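Local coordinates for probable oxidoreductase (Pseudomonas aeruginosa, PDB 4B7X), which probably catalyses NADP-dependent oxidation or reduction as a medium-chain dehydrogenase/reductase of unassigned substrate, at residues D224-E229 with G248-Y253. Residues are numbered along the deposited sequence; the frame is centred on the assembly and turned at random.
Sequences DNVGGE and GAISQY. With NAP (NADP nicotinamide-adenine-dinucleotide phosphate), chain T.
Val226 O is gripped twice by Ser251: the backbone N donates from 3.0 Å, in the carbonyl plane on a lone pair, whereas OG approaches to 2.7 Å, tilted 34° from that plane. A chi1 of 72° sets OG between the Ser251 backbone N and carbonyl carbon, where it can share this acceptor; Gln252 NE2 in turn donates to OG at 2.8 Å, so the hydroxyl donates to Val226 O while accepting from the Gln252 amide, which limits its rotation. Two further backbone bonds tie the two segments together, Gly248 N to Asp224 O and a nearly straight one (176°) from Ile250 N to Asn225 O. One water bridges Asp224 OD2 and Gly248 O, donating to each. Asp224 OD1 accepts from Val226 N (an Asx turn) and from Gly227 N, three residues on (an Asx motif), both from one face of its carboxylate, at the turn where strand 219-224 ends.

Val226 CG2 meets Ile250 CG2 at 3.9 Å, the two side chains crossing at a slant, and both also pack on NADP: Val226 CG1 lies 3.4 Å from adenine C2A, and Ile250 CD1 touches the adenosine ribose. On the nicotinamide ribose, O3D donates to Asn225 O, while Tyr253 OH is hydrogen-bonded to O2D at 2.6 Å and accepts from Ala249 N. These segments, at the C-terminal ends of the adjacent parallel strands 219-224 and 242-246, form part of the NADP cleft of a Rossmann fold.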
# COMPACT_ATOMS: atom_id res chain seq x y z
N ASP H 224 -11.34 -0.30 2.00
CA ASP H 224 -11.53 -1.72 1.65
C ASP H 224 -11.84 -2.58 2.87
O ASP H 224 -11.03 -2.72 3.79
CB ASP H 224 -10.34 -2.29 0.89
CG ASP H 224 -10.64 -3.64 0.24
OD1 ASP H 224 -11.84 -4.04 0.16
OD2 ASP H 224 -9.67 -4.28 -0.20
N ASN H 225 -13.04 -3.16 2.85
CA ASN H 225 -13.51 -4.08 3.89
C ASN H 225 -13.55 -5.52 3.35
O ASN H 225 -13.76 -6.46 4.11
CB ASN H 225 -14.90 -3.65 4.37
CG ASN H 225 -14.86 -2.50 5.37
OD1 ASN H 225 -14.11 -2.55 6.34
ND2 ASN H 225 -15.68 -1.47 5.15
N VAL H 226 -13.32 -5.68 2.05
CA VAL H 226 -13.71 -6.91 1.34
C VAL H 226 -12.57 -7.64 0.62
O VAL H 226 -12.51 -8.88 0.65
CB VAL H 226 -14.87 -6.63 0.33
CG1 VAL H 226 -15.14 -7.85 -0.54
CG2 VAL H 226 -16.13 -6.23 1.07
N GLY H 227 -11.68 -6.88 -0.00
CA GLY H 227 -10.58 -7.47 -0.76
C GLY H 227 -11.09 -8.16 -2.01
O GLY H 227 -12.10 -7.75 -2.58
N GLY H 228 -10.38 -9.19 -2.44
CA GLY H 228 -10.76 -9.98 -3.61
C GLY H 228 -10.82 -9.19 -4.90
O GLY H 228 -10.07 -8.22 -5.08
N GLU H 229 -11.72 -9.60 -5.79
CA GLU H 229 -11.86 -9.00 -7.11
C GLU H 229 -12.40 -7.57 -7.03
O GLU H 229 -12.11 -6.76 -7.90
CB GLU H 229 -12.79 -9.83 -8.00
CG GLU H 229 -12.28 -11.23 -8.28
CD GLU H 229 -12.97 -11.90 -9.45
OE1 GLU H 229 -13.88 -11.29 -10.06
OE2 GLU H 229 -12.59 -13.06 -9.75
N GLY H 248 -10.05 -4.56 5.95
CA GLY H 248 -10.34 -5.99 5.98
C GLY H 248 -10.38 -6.63 4.60
O GLY H 248 -10.23 -5.95 3.58
N ALA H 249 -10.58 -7.95 4.58
CA ALA H 249 -10.69 -8.71 3.34
C ALA H 249 -11.65 -9.88 3.53
O ALA H 249 -11.31 -11.05 3.33
CB ALA H 249 -9.33 -9.20 2.87
N ILE H 250 -12.88 -9.54 3.91
CA ILE H 250 -13.88 -10.54 4.27
C ILE H 250 -14.11 -11.61 3.19
O ILE H 250 -14.42 -12.75 3.53
CB ILE H 250 -15.20 -9.90 4.75
CG1 ILE H 250 -16.13 -10.95 5.37
CG2 ILE H 250 -15.87 -9.10 3.64
CD1 ILE H 250 -17.19 -10.38 6.30
N SER H 251 -13.94 -11.25 1.92
CA SER H 251 -14.16 -12.21 0.85
C SER H 251 -13.13 -13.34 0.87
O SER H 251 -13.29 -14.33 0.15
CB SER H 251 -14.12 -11.50 -0.52
OG SER H 251 -12.81 -11.10 -0.86
N GLN H 252 -12.07 -13.18 1.67
CA GLN H 252 -10.96 -14.14 1.73
C GLN H 252 -10.89 -14.93 3.04
O GLN H 252 -10.13 -15.90 3.11
CB GLN H 252 -9.60 -13.44 1.53
CG GLN H 252 -9.46 -12.51 0.34
CD GLN H 252 -9.71 -13.21 -0.98
OE1 GLN H 252 -8.95 -14.09 -1.39
NE2 GLN H 252 -10.79 -12.82 -1.66
N TYR H 253 -11.63 -14.51 4.07
CA TYR H 253 -11.43 -15.05 5.44
C TYR H 253 -11.70 -16.55 5.57
O TYR H 253 -11.13 -17.22 6.44
CB TYR H 253 -12.27 -14.31 6.49
CG TYR H 253 -11.88 -12.87 6.76
CD1 TYR H 253 -10.65 -12.34 6.34
CD2 TYR H 253 -12.74 -12.03 7.48
CE1 TYR H 253 -10.31 -11.01 6.59
CE2 TYR H 253 -12.40 -10.71 7.74
CZ TYR H 253 -11.20 -10.21 7.29
OH TYR H 253 -10.88 -8.90 7.56
PA NAP T . -20.13 -6.12 8.24
O1A NAP T . -21.22 -5.29 9.07
O2A NAP T . -19.63 -5.32 7.09
O5B NAP T . -20.73 -7.53 7.82
C5B NAP T . -20.01 -8.29 6.84
C4B NAP T . -20.40 -7.87 5.41
O4B NAP T . -19.36 -8.31 4.52
C3B NAP T . -21.64 -8.66 4.95
O3B NAP T . -22.84 -7.95 5.32
C2B NAP T . -21.47 -8.67 3.44
O2B NAP T . -22.07 -7.49 2.93
C1B NAP T . -19.98 -8.48 3.20
N9A NAP T . -19.40 -9.67 2.57
C8A NAP T . -19.23 -10.87 3.13
N7A NAP T . -18.65 -11.69 2.25
C5A NAP T . -18.44 -11.00 1.14
C6A NAP T . -17.89 -11.31 -0.09
N6A NAP T . -17.43 -12.54 -0.32
N1A NAP T . -17.83 -10.37 -1.05
C2A NAP T . -18.29 -9.15 -0.83
N3A NAP T . -18.82 -8.80 0.34
C4A NAP T . -18.91 -9.71 1.33
O3 NAP T . -18.91 -6.44 9.24
PN NAP T . -18.03 -5.24 9.84
O1N NAP T . -17.99 -5.45 11.29
O2N NAP T . -18.46 -3.91 9.32
O5D NAP T . -16.63 -5.67 9.20
C5D NAP T . -16.22 -5.16 7.94
C4D NAP T . -14.71 -5.37 7.69
O4D NAP T . -13.89 -4.60 8.62
C3D NAP T . -14.30 -6.83 7.85
O3D NAP T . -13.35 -7.08 6.84
C2D NAP T . -13.61 -6.88 9.22
O2D NAP T . -12.62 -7.93 9.27
C1D NAP T . -12.91 -5.53 9.22
N1N NAP T . -12.54 -4.99 10.53
C2N NAP T . -11.23 -4.52 10.66
C3N NAP T . -10.79 -3.98 11.86
C7N NAP T . -9.33 -3.49 11.93
O7N NAP T . -8.92 -2.90 12.92
N7N NAP T . -8.60 -3.69 10.83
C4N NAP T . -11.68 -3.88 12.93
C5N NAP T . -13.00 -4.34 12.81
C6N NAP T . -13.44 -4.89 11.61
P2B NAP T . -22.92 -7.53 1.56
O1X NAP T . -22.04 -8.37 0.52
O2X NAP T . -24.23 -8.41 1.90
O3X NAP T . -23.25 -6.16 1.14
O HOH W 1 -8.32 -6.11 1.30